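Local coordinates for putative extracellular solute-binding protein (Bordetella bronchiseptica, PDB 4P56) that binds mandelate, probably as the periplasmic solute receptor that delivers such aromatic acids to a TRAP-type transporter, at residues A[88-93]-A[239-244]. Numbering follows the deposited sequence.
Sequences TFVSHA and AVIINR
Val90 O accepts from Ala239 N at 2.9 Å, and this bond belongs to an antiparallel pairing between strands 87-91 and 237-242 of a three-stranded sheet in a family 7 solute-binding protein. Val90 N returns a bond to Ala239 O at 3.0 Å; the same oxygen also meets Phe89 CA at 3.2 Å in a CA-H...O contact. A second hydrogen-bonded pair joins Thr88 and Ile241: Ile241 N reaches Thr88 O at 3.1 Å almost straight (170°), whereas the return bond from Thr88 N to Ile241 O is longer, 3.3 Å. Between them, the non-hydrogen-bonded pair Phe89 and Val240 points to the face covered by helix 40-56. The Phe89 ring leads away from Val240 to meet Trp34, a residue of the mandelate pocket. On the opposite face, with Thr88, Val90, Ala239 and Ile241, packed against helix 76-81 at its Thr88–Ile241 end, Ile241 CG1 lies between its backbone N and carbonyl carbon (chi1 56°), which brings CD1 3.9 Å from Thr88 CG2, the two side chains running alongside. His92, hydrogen-bonded through ND1 to Thr237 OG1 and through NE2 to His135 NE2, sets its ring obliquely to the Ala239 methyl, with NE2 3.5 Å from Ala239 CB.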
loop_
_atom_site.group_PDB
_atom_site.type_symbol
_atom_site.label_atom_id
_atom_site.label_comp_id
_atom_site.label_asym_id
_atom_site.label_seq_id
_atom_site.Cartn_x
_atom_site.Cartn_y
_atom_site.Cartn_z
ATOM N N THR A 88 0.575 6.424 13.388
ATOM C CA THR A 88 -0.369 5.712 12.566
ATOM C C THR A 88 0.261 5.269 11.261
ATOM O O THR A 88 1.434 5.509 11.032
ATOM C CB THR A 88 -1.612 6.565 12.246
ATOM O OG1 THR A 88 -2.646 5.697 11.814
ATOM C CG2 THR A 88 -1.304 7.557 11.157
ATOM N N PHE A 89 -0.550 4.625 10.423
ATOM C CA PHE A 89 -0.173 4.361 9.027
ATOM C C PHE A 89 -1.171 5.028 8.093
ATOM O O PHE A 89 -2.357 5.155 8.424
ATOM C CB PHE A 89 -0.118 2.862 8.745
ATOM C CG PHE A 89 -1.407 2.155 9.019
ATOM C CD1 PHE A 89 -1.766 1.799 10.308
ATOM C CD2 PHE A 89 -2.266 1.847 7.983
ATOM C CE1 PHE A 89 -2.976 1.150 10.574
ATOM C CE2 PHE A 89 -3.486 1.189 8.242
ATOM C CZ PHE A 89 -3.825 0.835 9.520
ATOM N N VAL A 90 -0.690 5.481 6.939
ATOM C CA VAL A 90 -1.559 6.171 5.996
ATOM C C VAL A 90 -1.299 5.610 4.621
ATOM O O VAL A 90 -0.168 5.249 4.311
ATOM C CB VAL A 90 -1.289 7.704 5.975
ATOM C CG1 VAL A 90 -1.669 8.344 7.293
ATOM C CG2 VAL A 90 0.166 7.997 5.637
ATOM N N SER A 91 -2.340 5.539 3.798
ATOM C CA SER A 91 -2.154 5.092 2.437
ATOM C C SER A 91 -1.875 6.282 1.526
ATOM O O SER A 91 -2.621 7.234 1.511
ATOM C CB SER A 91 -3.372 4.352 1.888
ATOM O OG SER A 91 -3.186 4.164 0.482
ATOM N N HIS A 92 -0.824 6.162 0.734
ATOM C CA HIS A 92 -0.446 7.213 -0.187
ATOM C C HIS A 92 -1.495 7.440 -1.249
ATOM O O HIS A 92 -1.576 8.522 -1.821
ATOM C CB HIS A 92 0.895 6.871 -0.798
ATOM C CG HIS A 92 1.997 7.070 0.173
ATOM N ND1 HIS A 92 3.030 6.173 0.341
ATOM C CD2 HIS A 92 2.235 8.084 1.024
ATOM C CE1 HIS A 92 3.844 6.614 1.279
ATOM N NE2 HIS A 92 3.386 7.782 1.707
ATOM N N ALA A 93 -2.325 6.436 -1.468
ATOM C CA ALA A 93 -3.444 6.564 -2.397
ATOM C C ALA A 93 -4.555 7.509 -1.915
ATOM O O ALA A 93 -5.375 7.959 -2.713
ATOM C CB ALA A 93 -4.049 5.155 -2.691
ATOM N N ALA A 239 2.680 4.774 4.531
ATOM C CA ALA A 239 3.736 5.357 5.360
ATOM C C ALA A 239 3.427 5.130 6.834
ATOM O O ALA A 239 2.290 5.256 7.249
ATOM C CB ALA A 239 3.865 6.848 5.081
ATOM N N VAL A 240 4.449 4.811 7.633
ATOM C CA VAL A 240 4.278 4.844 9.078
ATOM C C VAL A 240 4.896 6.174 9.599
ATOM O O VAL A 240 6.058 6.497 9.310
ATOM C CB VAL A 240 4.935 3.628 9.727
ATOM C CG1 VAL A 240 4.865 3.748 11.246
ATOM C CG2 VAL A 240 4.245 2.364 9.260
ATOM N N ILE A 241 4.107 6.933 10.354
ATOM C CA ILE A 241 4.454 8.278 10.766
ATOM C C ILE A 241 4.297 8.462 12.286
ATOM O O ILE A 241 3.534 7.739 12.940
ATOM C CB ILE A 241 3.599 9.337 10.000
ATOM C CG1 ILE A 241 2.120 9.087 10.185
ATOM C CG2 ILE A 241 3.872 9.273 8.463
ATOM C CD1 ILE A 241 1.229 10.199 9.697
ATOM N N ILE A 242 5.052 9.419 12.835
ATOM C CA ILE A 242 4.957 9.750 14.245
ATOM C C ILE A 242 4.952 11.249 14.445
ATOM O O ILE A 242 5.586 12.019 13.713
ATOM C CB ILE A 242 6.089 9.055 15.075
ATOM C CG1 ILE A 242 5.885 9.310 16.559
ATOM C CG2 ILE A 242 7.469 9.524 14.607
ATOM C CD1 ILE A 242 6.736 8.381 17.460
ATOM N N ASN A 243 4.169 11.668 15.419
ATOM C CA ASN A 243 4.079 13.063 15.751
ATOM C C ASN A 243 5.467 13.540 16.207
ATOM O O ASN A 243 6.163 12.834 16.960
ATOM C CB ASN A 243 3.080 13.228 16.887
ATOM C CG ASN A 243 3.057 14.649 17.426
ATOM O OD1 ASN A 243 3.807 14.962 18.335
ATOM N ND2 ASN A 243 2.231 15.506 16.841
ATOM N N ARG A 244 5.883 14.721 15.752
ATOM C CA ARG A 244 7.252 15.171 16.014
ATOM C C ARG A 244 7.503 15.497 17.478
ATOM O O ARG A 244 8.598 15.284 17.995
ATOM C CB ARG A 244 7.593 16.399 15.147
ATOM C CG ARG A 244 7.761 16.037 13.700
ATOM C CD ARG A 244 8.060 17.279 12.854
ATOM N NE ARG A 244 8.511 16.847 11.543
ATOM C CZ ARG A 244 8.535 17.620 10.467
ATOM N NH1 ARG A 244 8.137 18.886 10.542
ATOM N NH2 ARG A 244 8.942 17.110 9.312
#